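Local coordinates for regulatory protein BLAR1 (Bacillus licheniformis, PDB 1NRF) that probably senses beta-lactam antibiotics through its extracellular penicillin-binding domain, where acylation of a serine starts a signal across the membrane to induce beta-lactamase, at residues T17-E22 with K45-Y50; F37-S42 with N224-A229; N82-T87 with D101-S106; M86-T91 with T112-Q117. All coordinates share one frame; numbering follows the deposited sequence.

Contacts 1 and 2 lie in one mixed sheet, joined where strands 33-41 and 46-50 pair, their centres about 9 Å apart. Contact 1 is parallel and includes outermost strand 18-21, with charged and polar side chains on one face; contact 2 is antiparallel, lies deeper and is rich in phenylalanine. Contacts 3 and 4, on the opposite side of the chain's centre, share Met86 and Thr87 and attach the irregular segment after helix 66-76 to two successive helices, 104-110 and 113-123. Contact 3 works mainly through backbone and hydroxyl groups, whereas contact 4 has no hydrogen bond between its segments and relies on sulfur and aromatic rings. Both pairs are partly buried.

Contact 1. Residues T17-E22 with K45-Y50; sequences TNVEYE and KKYTIY
Ile49 lies alongside the ring of Tyr21, both side chains pointing the same way, with CG1 of Ile49 3.6 Å from CE1 of Tyr21. Placing CG1 between the backbone N and the carbonyl carbon (chi1 53°) turns the branch toward strand 18-21, and its CD1 also meets CG1 of Val19. The other Val19 methyl, CG2, rests 3.9 Å from CD1 of Tyr47. At the start of this row OG1 of Thr17, hydrogen-bonded to Leu14 O, reaches the edge of the Tyr47 ring in its plane, while Tyr47 OH bonds to Asn163. The opposite face is polar: OD1 of Asn18 receives a weak bond from NZ of Lys46, and Thr48 OG1 gives another weak one to OE1 of Glu20. Strands 18-21 and 46-50 run parallel, their N-to-C directions 27° apart. The ladder runs from Asn18 N to Lys45 O, Tyr47 N to Asn18 O, Glu20 N to Tyr47 O (2.7 Å) and Ile49 N to Glu20 O (3.0 Å), ending with Glu22 N above the carbonyl plane of Ile49. Lys45 and Lys46 both face Asn41 in a G1 bulge as strand 46-50 begins. Two carboxylate oxygens, Glu20 OE1 and Glu22 OE2, lie only 3.0 Å apart; Lys254, salt-bridged to Glu22 and weakly paired with Glu20, probably offsets much of the repulsion expected between them.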
# COMPACT_ATOMS: atom_id res chain seq x y z
N THR A 17 -4.82 16.78 15.58
CA THR A 17 -5.29 15.42 15.85
C THR A 17 -4.89 14.94 17.25
O THR A 17 -4.21 15.66 17.98
CB THR A 17 -4.72 14.41 14.82
OG1 THR A 17 -3.29 14.42 14.88
CG2 THR A 17 -5.16 14.77 13.40
N ASN A 18 -5.33 13.73 17.60
CA ASN A 18 -5.00 13.12 18.89
C ASN A 18 -4.68 11.63 18.68
O ASN A 18 -5.16 11.01 17.73
CB ASN A 18 -6.15 13.32 19.90
CG ASN A 18 -7.30 12.35 19.70
OD1 ASN A 18 -7.28 11.23 20.21
ND2 ASN A 18 -8.32 12.78 18.95
N VAL A 19 -3.86 11.06 19.56
CA VAL A 19 -3.46 9.67 19.43
C VAL A 19 -3.87 8.79 20.61
O VAL A 19 -3.88 9.22 21.76
CB VAL A 19 -1.93 9.57 19.23
CG1 VAL A 19 -1.50 8.12 19.09
CG2 VAL A 19 -1.53 10.36 18.00
N GLU A 20 -4.20 7.54 20.30
CA GLU A 20 -4.61 6.54 21.29
C GLU A 20 -3.74 5.30 21.07
O GLU A 20 -3.35 4.99 19.95
CB GLU A 20 -6.08 6.19 21.09
CG GLU A 20 -6.65 5.21 22.09
CD GLU A 20 -8.10 4.85 21.79
OE1 GLU A 20 -8.35 4.23 20.73
OE2 GLU A 20 -8.99 5.20 22.60
N TYR A 21 -3.44 4.59 22.14
CA TYR A 21 -2.63 3.40 22.02
C TYR A 21 -3.38 2.17 22.50
O TYR A 21 -4.13 2.23 23.47
CB TYR A 21 -1.34 3.58 22.82
CG TYR A 21 -0.43 4.63 22.24
CD1 TYR A 21 0.47 4.31 21.23
CD2 TYR A 21 -0.51 5.96 22.67
CE1 TYR A 21 1.28 5.29 20.65
CE2 TYR A 21 0.29 6.94 22.09
CZ TYR A 21 1.18 6.59 21.08
OH TYR A 21 1.97 7.55 20.50
N GLU A 22 -3.20 1.06 21.80
CA GLU A 22 -3.85 -0.19 22.16
C GLU A 22 -2.94 -1.38 21.93
O GLU A 22 -1.92 -1.27 21.25
CB GLU A 22 -5.14 -0.38 21.37
CG GLU A 22 -6.24 0.55 21.81
CD GLU A 22 -7.54 0.31 21.07
OE1 GLU A 22 -8.00 -0.85 21.05
OE2 GLU A 22 -8.10 1.29 20.52
N LYS A 45 -10.65 12.46 14.04
CA LYS A 45 -9.27 12.91 13.88
C LYS A 45 -8.43 12.18 14.93
O LYS A 45 -7.58 12.77 15.59
CB LYS A 45 -9.15 14.42 14.12
CG LYS A 45 -10.09 15.27 13.27
CD LYS A 45 -9.79 16.75 13.46
CE LYS A 45 -10.91 17.63 12.90
NZ LYS A 45 -11.13 17.50 11.42
N LYS A 46 -8.68 10.88 15.08
CA LYS A 46 -7.97 10.08 16.05
C LYS A 46 -7.18 8.91 15.46
O LYS A 46 -7.66 8.19 14.58
CB LYS A 46 -8.93 9.53 17.10
CG LYS A 46 -8.25 8.67 18.16
CD LYS A 46 -9.21 7.67 18.78
CE LYS A 46 -10.48 8.33 19.29
NZ LYS A 46 -10.19 9.38 20.31
N TYR A 47 -5.98 8.73 15.97
CA TYR A 47 -5.13 7.63 15.56
C TYR A 47 -5.19 6.59 16.65
O TYR A 47 -5.12 6.92 17.84
CB TYR A 47 -3.67 8.04 15.42
CG TYR A 47 -3.34 8.98 14.29
CD1 TYR A 47 -3.21 10.35 14.52
CD2 TYR A 47 -3.07 8.49 13.00
CE1 TYR A 47 -2.81 11.21 13.51
CE2 TYR A 47 -2.67 9.35 11.98
CZ TYR A 47 -2.54 10.71 12.25
OH TYR A 47 -2.08 11.57 11.28
N THR A 48 -5.33 5.33 16.25
CA THR A 48 -5.32 4.24 17.20
C THR A 48 -4.14 3.41 16.71
O THR A 48 -4.16 2.91 15.59
CB THR A 48 -6.59 3.39 17.14
OG1 THR A 48 -7.73 4.22 17.41
CG2 THR A 48 -6.53 2.29 18.19
N ILE A 49 -3.11 3.29 17.54
CA ILE A 49 -1.96 2.51 17.11
C ILE A 49 -1.36 1.56 18.11
O ILE A 49 -1.27 1.84 19.30
CB ILE A 49 -0.83 3.42 16.58
CG1 ILE A 49 -0.47 4.49 17.60
CG2 ILE A 49 -1.24 4.05 15.26
CD1 ILE A 49 0.59 5.45 17.10
N TYR A 50 -0.96 0.41 17.58
CA TYR A 50 -0.32 -0.64 18.35
C TYR A 50 1.15 -0.66 17.95
O TYR A 50 1.48 -0.66 16.76
CB TYR A 50 -0.98 -1.99 18.05
CG TYR A 50 -0.14 -3.17 18.48
CD1 TYR A 50 0.35 -4.07 17.54
CD2 TYR A 50 0.24 -3.33 19.81
CE1 TYR A 50 1.20 -5.10 17.91
CE2 TYR A 50 1.10 -4.36 20.19
CZ TYR A 50 1.57 -5.24 19.23
OH TYR A 50 2.44 -6.24 19.59

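Contact 2. Residues F37-S42 with N224-A229; sequences FVLFNS and NTFFFA
Phe40 and Phe227 form a hydrogen-bonded pair between strands 33-41 and 225-234: Phe40 N reaches Phe227 O at 2.7 Å, and Phe227 N returns to Phe40 O on a lone pair. Val38 and Ala229 form the next such pair, Val38 N to Ala229 O and Ala229 N to Val38 O, each 2.9 Å. Beyond the last bridge Ser42 OG bonds to Thr225 O at 2.8 Å, and its backbone N adds a weak bond to the same oxygen. OD1 of Asn41 lies in the amide plane of Asn224, 2.9 Å from ND2, yet ND2 stands above the carbonyl plane of Asn41; OD1 also accepts from Arg44 N. These antiparallel neighbours belong to the central sheet of the penicillin-binding fold, joining an early strand to one from near the C-terminus. Apolar contacts divide between its faces. On one, CD1 of Leu39 touches CB of Phe226 at 3.9 Å and CB of Phe228. On the other, the Phe40 and Phe227 side chains lie side by side, their CD1 atoms 4.1 Å apart, and both reach Val162 of helix 158-170. Amide and ring also meet: ND2 of Asn41 is 3.4 Å from CE1 of Phe226, planes 63° apart.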
# COMPACT_ATOMS: atom_id res chain seq x y z
N PHE A 37 0.40 -1.46 13.93
CA PHE A 37 -0.92 -1.17 13.41
C PHE A 37 -1.27 0.30 13.61
O PHE A 37 -1.23 0.81 14.74
CB PHE A 37 -1.94 -2.05 14.12
CG PHE A 37 -3.37 -1.73 13.79
CD1 PHE A 37 -3.92 -2.15 12.58
CD2 PHE A 37 -4.16 -1.03 14.69
CE1 PHE A 37 -5.26 -1.87 12.28
CE2 PHE A 37 -5.49 -0.75 14.40
CZ PHE A 37 -6.05 -1.17 13.19
N VAL A 38 -1.59 0.98 12.52
CA VAL A 38 -2.00 2.37 12.58
C VAL A 38 -3.38 2.49 11.95
O VAL A 38 -3.59 2.07 10.81
CB VAL A 38 -1.05 3.30 11.80
CG1 VAL A 38 -1.49 4.73 11.97
CG2 VAL A 38 0.38 3.13 12.29
N LEU A 39 -4.32 3.04 12.70
CA LEU A 39 -5.67 3.28 12.19
C LEU A 39 -5.98 4.76 12.39
O LEU A 39 -5.62 5.35 13.41
CB LEU A 39 -6.68 2.44 12.95
CG LEU A 39 -8.14 2.76 12.65
CD1 LEU A 39 -8.56 2.11 11.33
CD2 LEU A 39 -9.01 2.26 13.79
N PHE A 40 -6.64 5.38 11.41
CA PHE A 40 -6.99 6.80 11.52
C PHE A 40 -8.47 7.08 11.27
O PHE A 40 -8.99 6.82 10.19
CB PHE A 40 -6.15 7.64 10.56
CG PHE A 40 -6.44 9.13 10.64
CD1 PHE A 40 -7.13 9.77 9.61
CD2 PHE A 40 -6.03 9.87 11.75
CE1 PHE A 40 -7.42 11.14 9.69
CE2 PHE A 40 -6.31 11.23 11.84
CZ PHE A 40 -7.02 11.87 10.81
N ASN A 41 -9.13 7.62 12.30
CA ASN A 41 -10.54 7.98 12.24
C ASN A 41 -10.65 9.44 11.78
O ASN A 41 -10.33 10.36 12.53
CB ASN A 41 -11.18 7.82 13.62
CG ASN A 41 -12.70 7.93 13.59
OD1 ASN A 41 -13.25 8.76 12.86
ND2 ASN A 41 -13.38 7.11 14.38
N SER A 42 -11.11 9.64 10.55
CA SER A 42 -11.22 10.98 9.98
C SER A 42 -12.09 11.93 10.79
O SER A 42 -11.68 13.04 11.11
CB SER A 42 -11.77 10.90 8.55
OG SER A 42 -10.93 10.12 7.72
N ASN A 224 -18.13 8.06 7.32
CA ASN A 224 -16.74 8.14 7.77
C ASN A 224 -15.77 7.36 6.87
O ASN A 224 -16.18 6.60 5.99
CB ASN A 224 -16.67 7.61 9.21
CG ASN A 224 -15.54 8.23 10.01
OD1 ASN A 224 -14.80 9.09 9.53
ND2 ASN A 224 -15.41 7.79 11.26
N THR A 225 -14.48 7.58 7.08
CA THR A 225 -13.44 6.89 6.33
C THR A 225 -12.30 6.56 7.27
O THR A 225 -11.78 7.43 7.98
CB THR A 225 -12.90 7.75 5.18
OG1 THR A 225 -14.00 8.23 4.40
CG2 THR A 225 -12.00 6.92 4.27
N PHE A 226 -11.92 5.29 7.28
CA PHE A 226 -10.85 4.83 8.15
C PHE A 226 -9.63 4.47 7.33
O PHE A 226 -9.73 3.68 6.39
CB PHE A 226 -11.32 3.60 8.95
CG PHE A 226 -12.44 3.88 9.90
CD1 PHE A 226 -12.17 4.23 11.23
CD2 PHE A 226 -13.76 3.85 9.46
CE1 PHE A 226 -13.21 4.54 12.11
CE2 PHE A 226 -14.81 4.17 10.33
CZ PHE A 226 -14.54 4.51 11.66
N PHE A 227 -8.48 5.03 7.69
CA PHE A 227 -7.24 4.74 6.99
C PHE A 227 -6.39 3.87 7.90
O PHE A 227 -6.25 4.15 9.09
CB PHE A 227 -6.49 6.03 6.66
CG PHE A 227 -7.22 6.92 5.68
CD1 PHE A 227 -8.12 7.88 6.13
CD2 PHE A 227 -7.03 6.76 4.32
CE1 PHE A 227 -8.81 8.68 5.23
CE2 PHE A 227 -7.72 7.55 3.41
CZ PHE A 227 -8.61 8.51 3.87
N PHE A 228 -5.83 2.80 7.35
CA PHE A 228 -5.03 1.88 8.16
C PHE A 228 -3.77 1.35 7.45
O PHE A 228 -3.67 1.32 6.23
CB PHE A 228 -5.89 0.68 8.57
CG PHE A 228 -6.41 -0.10 7.41
CD1 PHE A 228 -7.60 0.25 6.79
CD2 PHE A 228 -5.66 -1.15 6.87
CE1 PHE A 228 -8.04 -0.43 5.65
CE2 PHE A 228 -6.09 -1.84 5.73
CZ PHE A 228 -7.29 -1.47 5.12
N ALA A 229 -2.82 0.91 8.26
CA ALA A 229 -1.58 0.36 7.75
C ALA A 229 -1.03 -0.59 8.79
O ALA A 229 -0.94 -0.26 9.98
CB ALA A 229 -0.58 1.49 7.46

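Contact 3. Residues N82-T87 with D101-S106; sequences NDSHMT and DQDLFS
Ser84 OG accepts a hydrogen bond from Leu104 N at 3.2 Å, nearly straight at 164°, at the first turn of helix 104-110. Ser84 takes this place with OG between its own backbone N and carbonyl carbon (chi1 65°). A single antiparallel bridge follows, within the penicillin-binding domain: Met86 N bonds to Gln102 O at 3.1 Å, and Gln102 N bonds back to Met86 O from above the carbonyl plane. It ties the loop after helix 66-76 to the approach to helix 104-110. The side chain of Asp103, at the N-cap position, makes no capping bond, but its backbone N donates to Ser106 OG in the first turn, half of a capping box, while its carboxylate accepts a weak bond from Leu104 N. Further out, Gln102 O lies over one face of the His85 ring, 3.8 Å above its plane and displaced toward the rim. The same ring meets Asp101 CB through NE2 at 3.4 Å, crossing the carboxylate plane at 51°. Asp101 and Thr87 lie side by side, OD1 of Asp101 3.1 Å from CG2 of Thr87, and OD1 also accepts a weak bond from Trp88 N. On the helix side, CB of Leu104 packs 3.7 Å from CB of Ser84.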
# COMPACT_ATOMS: atom_id res chain seq x y z
N ASN A 82 -9.05 3.34 -20.04
CA ASN A 82 -9.48 2.46 -21.12
C ASN A 82 -8.40 1.53 -21.66
O ASN A 82 -8.65 0.34 -21.84
CB ASN A 82 -10.06 3.30 -22.25
CG ASN A 82 -10.97 4.41 -21.74
OD1 ASN A 82 -11.89 4.16 -20.96
ND2 ASN A 82 -10.72 5.64 -22.19
N ASP A 83 -7.21 2.07 -21.92
CA ASP A 83 -6.13 1.23 -22.43
C ASP A 83 -4.95 1.16 -21.47
O ASP A 83 -4.17 2.10 -21.34
CB ASP A 83 -5.65 1.74 -23.80
CG ASP A 83 -4.60 0.82 -24.43
OD1 ASP A 83 -4.04 1.20 -25.48
OD2 ASP A 83 -4.35 -0.28 -23.88
N SER A 84 -4.82 0.03 -20.79
CA SER A 84 -3.72 -0.17 -19.85
C SER A 84 -3.15 -1.56 -20.08
O SER A 84 -2.31 -2.03 -19.32
CB SER A 84 -4.21 -0.04 -18.41
OG SER A 84 -5.12 -1.08 -18.07
N HIS A 85 -3.62 -2.21 -21.14
CA HIS A 85 -3.17 -3.55 -21.49
C HIS A 85 -1.68 -3.56 -21.80
O HIS A 85 -1.15 -2.61 -22.36
CB HIS A 85 -3.96 -4.09 -22.69
CG HIS A 85 -3.62 -5.51 -23.04
ND1 HIS A 85 -2.52 -5.84 -23.81
CD2 HIS A 85 -4.19 -6.68 -22.67
CE1 HIS A 85 -2.43 -7.16 -23.89
NE2 HIS A 85 -3.43 -7.69 -23.21
N MET A 86 -1.02 -4.65 -21.43
CA MET A 86 0.42 -4.77 -21.64
C MET A 86 0.78 -6.24 -21.85
O MET A 86 0.81 -7.02 -20.89
CB MET A 86 1.14 -4.20 -20.41
CG MET A 86 2.63 -3.96 -20.56
SD MET A 86 3.40 -3.30 -19.05
CE MET A 86 2.74 -1.64 -19.02
N THR A 87 1.04 -6.62 -23.09
CA THR A 87 1.40 -8.01 -23.40
C THR A 87 2.70 -8.38 -22.68
O THR A 87 3.59 -7.55 -22.52
CB THR A 87 1.60 -8.23 -24.93
OG1 THR A 87 0.36 -7.99 -25.61
CG2 THR A 87 2.06 -9.66 -25.21
N ASP A 101 -0.86 -11.89 -20.22
CA ASP A 101 -1.16 -10.50 -20.53
C ASP A 101 -1.76 -9.80 -19.32
O ASP A 101 -2.76 -10.25 -18.75
CB ASP A 101 -2.10 -10.40 -21.74
CG ASP A 101 -1.42 -10.83 -23.04
OD1 ASP A 101 -0.28 -10.38 -23.29
OD2 ASP A 101 -2.03 -11.61 -23.81
N GLN A 102 -1.14 -8.71 -18.91
CA GLN A 102 -1.60 -7.98 -17.75
C GLN A 102 -2.43 -6.76 -18.06
O GLN A 102 -2.49 -6.29 -19.19
CB GLN A 102 -0.41 -7.58 -16.87
CG GLN A 102 0.31 -8.76 -16.25
CD GLN A 102 -0.52 -9.50 -15.22
OE1 GLN A 102 -0.24 -10.65 -14.88
NE2 GLN A 102 -1.56 -8.84 -14.72
N ASP A 103 -3.06 -6.26 -17.01
CA ASP A 103 -3.91 -5.09 -17.08
C ASP A 103 -3.57 -4.29 -15.82
O ASP A 103 -3.01 -4.86 -14.89
CB ASP A 103 -5.37 -5.55 -17.04
CG ASP A 103 -6.32 -4.47 -17.45
OD1 ASP A 103 -7.54 -4.73 -17.44
OD2 ASP A 103 -5.86 -3.36 -17.79
N LEU A 104 -3.87 -3.00 -15.80
CA LEU A 104 -3.60 -2.21 -14.60
C LEU A 104 -4.31 -2.89 -13.44
O LEU A 104 -3.72 -3.15 -12.40
CB LEU A 104 -4.12 -0.77 -14.74
CG LEU A 104 -4.16 0.05 -13.44
CD1 LEU A 104 -2.74 0.34 -12.95
CD2 LEU A 104 -4.93 1.34 -13.69
N PHE A 105 -5.59 -3.19 -13.66
CA PHE A 105 -6.42 -3.85 -12.66
C PHE A 105 -5.97 -5.28 -12.32
O PHE A 105 -6.11 -5.72 -11.17
CB PHE A 105 -7.88 -3.87 -13.12
CG PHE A 105 -8.61 -2.59 -12.85
CD1 PHE A 105 -8.04 -1.36 -13.18
CD2 PHE A 105 -9.87 -2.60 -12.26
CE1 PHE A 105 -8.72 -0.16 -12.92
CE2 PHE A 105 -10.56 -1.42 -12.00
CZ PHE A 105 -9.98 -0.19 -12.33
N SER A 106 -5.45 -6.01 -13.31
CA SER A 106 -4.99 -7.37 -13.03
C SER A 106 -3.60 -7.35 -12.36
O SER A 106 -3.30 -8.19 -11.51
CB SER A 106 -4.97 -8.21 -14.32
OG SER A 106 -3.95 -7.81 -15.22

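Contact 4. Residues M86-T91 with T112-Q117; sequences MTWDGT and TTWYFQ
Met86 is extended through CG and SD, with CG opposite the backbone N (chi1 -168°), then bends at chi3 (-71°) to bring its methyl over the Tyr115 ring. CE lies 4.0 Å from the centroid of that ring and 12° off its normal, a CH-pi contact over the face. SD is above the same face, 4.2 Å from the Tyr115 centroid, making a Met-aromatic contact. It also approaches the Trp114 ring obliquely, with SD 3.6 Å from CZ3. The sulfur touches two consecutive aromatic residues of helix 113-123, over the face of one and oblique to the other; Met86 CB touches CE2 of Tyr115. Trp114 is turned toward the loop by its first torsion, which sets CG between the backbone N and the carbonyl carbon. Its six-membered ring receives Met86 O at the edge, near the plane, and Trp88 CB comes obliquely to CZ2 at 3.3 Å. The indole NE1 is held by Trp98 O, and Tyr93 stacks on the ring. Tyr115 OH bonds to Ser84 O, so this side chain is gripped at its hydroxyl as well as packed on its face. The arrangement lays loop 86-91 against the start of helix 113-123 in the penicillin-binding domain, with the Tyr115 side chain about 10 Å from that of Ser63, the probable acylation site. With no hydrogen bond between its two segments, the join probably rests on close fit and on the polarisable sulfur against aromatic rings; the polar ends of Trp114 and Tyr115 are satisfied by residues outside them.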
# COMPACT_ATOMS: atom_id res chain seq x y z
N MET A 86 -1.02 -4.65 -21.43
CA MET A 86 0.42 -4.77 -21.64
C MET A 86 0.78 -6.24 -21.85
O MET A 86 0.81 -7.02 -20.89
CB MET A 86 1.14 -4.20 -20.41
CG MET A 86 2.63 -3.96 -20.56
SD MET A 86 3.40 -3.30 -19.05
CE MET A 86 2.74 -1.64 -19.02
N THR A 87 1.04 -6.62 -23.09
CA THR A 87 1.40 -8.01 -23.40
C THR A 87 2.70 -8.38 -22.68
O THR A 87 3.59 -7.55 -22.52
CB THR A 87 1.60 -8.23 -24.93
OG1 THR A 87 0.36 -7.99 -25.61
CG2 THR A 87 2.06 -9.66 -25.21
N TRP A 88 2.79 -9.63 -22.26
CA TRP A 88 3.98 -10.06 -21.55
C TRP A 88 5.01 -10.77 -22.44
O TRP A 88 4.67 -11.58 -23.30
CB TRP A 88 3.60 -10.95 -20.36
CG TRP A 88 3.18 -12.32 -20.72
CD1 TRP A 88 2.13 -12.67 -21.51
CD2 TRP A 88 3.81 -13.54 -20.31
NE1 TRP A 88 2.06 -14.04 -21.62
CE2 TRP A 88 3.08 -14.60 -20.90
CE3 TRP A 88 4.91 -13.84 -19.51
CZ2 TRP A 88 3.42 -15.94 -20.70
CZ3 TRP A 88 5.25 -15.17 -19.32
CH2 TRP A 88 4.51 -16.20 -19.91
N ASP A 89 6.27 -10.42 -22.21
CA ASP A 89 7.41 -10.96 -22.94
C ASP A 89 7.20 -12.43 -23.26
O ASP A 89 6.94 -12.80 -24.40
CB ASP A 89 8.67 -10.82 -22.09
CG ASP A 89 8.63 -9.61 -21.17
OD1 ASP A 89 7.78 -9.57 -20.25
OD2 ASP A 89 9.45 -8.69 -21.38
N GLY A 90 7.33 -13.25 -22.23
CA GLY A 90 7.19 -14.69 -22.37
C GLY A 90 8.03 -15.25 -21.25
O GLY A 90 8.16 -16.47 -21.09
N THR A 91 8.59 -14.34 -20.46
CA THR A 91 9.43 -14.68 -19.32
C THR A 91 8.66 -15.53 -18.32
O THR A 91 7.58 -15.15 -17.87
CB THR A 91 9.90 -13.40 -18.59
OG1 THR A 91 10.65 -12.58 -19.50
CG2 THR A 91 10.77 -13.77 -17.38
N THR A 112 1.59 -8.05 -10.09
CA THR A 112 2.45 -8.44 -11.20
C THR A 112 3.47 -7.32 -11.30
O THR A 112 3.23 -6.29 -11.92
CB THR A 112 1.66 -8.54 -12.52
OG1 THR A 112 0.70 -9.60 -12.40
CG2 THR A 112 2.60 -8.84 -13.68
N THR A 113 4.60 -7.54 -10.65
CA THR A 113 5.68 -6.58 -10.58
C THR A 113 6.20 -6.07 -11.91
O THR A 113 6.39 -4.86 -12.05
CB THR A 113 6.85 -7.15 -9.76
OG1 THR A 113 6.40 -7.42 -8.43
CG2 THR A 113 8.00 -6.16 -9.71
N TRP A 114 6.42 -6.96 -12.88
CA TRP A 114 6.95 -6.52 -14.17
C TRP A 114 6.12 -5.44 -14.84
O TRP A 114 6.66 -4.57 -15.53
CB TRP A 114 7.16 -7.70 -15.13
CG TRP A 114 5.92 -8.43 -15.62
CD1 TRP A 114 5.47 -9.64 -15.20
CD2 TRP A 114 5.04 -8.02 -16.67
NE1 TRP A 114 4.38 -10.03 -15.94
CE2 TRP A 114 4.09 -9.04 -16.85
CE3 TRP A 114 4.96 -6.88 -17.49
CZ2 TRP A 114 3.08 -8.98 -17.82
CZ3 TRP A 114 3.95 -6.81 -18.46
CH2 TRP A 114 3.02 -7.86 -18.61
N TYR A 115 4.81 -5.46 -14.61
CA TYR A 115 3.91 -4.48 -15.21
C TYR A 115 4.23 -3.04 -14.78
O TYR A 115 4.34 -2.15 -15.61
CB TYR A 115 2.46 -4.81 -14.84
CG TYR A 115 1.44 -3.85 -15.43
CD1 TYR A 115 1.25 -2.59 -14.88
CD2 TYR A 115 0.68 -4.22 -16.54
CE1 TYR A 115 0.33 -1.71 -15.43
CE2 TYR A 115 -0.24 -3.35 -17.10
CZ TYR A 115 -0.42 -2.11 -16.54
OH TYR A 115 -1.34 -1.25 -17.09
N PHE A 116 4.35 -2.83 -13.48
CA PHE A 116 4.65 -1.51 -12.95
C PHE A 116 6.10 -1.14 -13.19
O PHE A 116 6.43 0.04 -13.38
CB PHE A 116 4.29 -1.43 -11.46
CG PHE A 116 2.83 -1.67 -11.19
CD1 PHE A 116 2.32 -2.97 -11.07
CD2 PHE A 116 1.93 -0.60 -11.15
CE1 PHE A 116 0.95 -3.19 -10.94
CE2 PHE A 116 0.56 -0.81 -11.02
CZ PHE A 116 0.06 -2.11 -10.91
N GLN A 117 6.97 -2.14 -13.20
CA GLN A 117 8.39 -1.92 -13.45
C GLN A 117 8.60 -1.35 -14.85
O GLN A 117 9.29 -0.34 -15.03
CB GLN A 117 9.16 -3.24 -13.32
CG GLN A 117 10.09 -3.30 -12.12
CD GLN A 117 10.63 -4.70 -11.88
OE1 GLN A 117 11.62 -4.88 -11.18
NE2 GLN A 117 9.96 -5.70 -12.45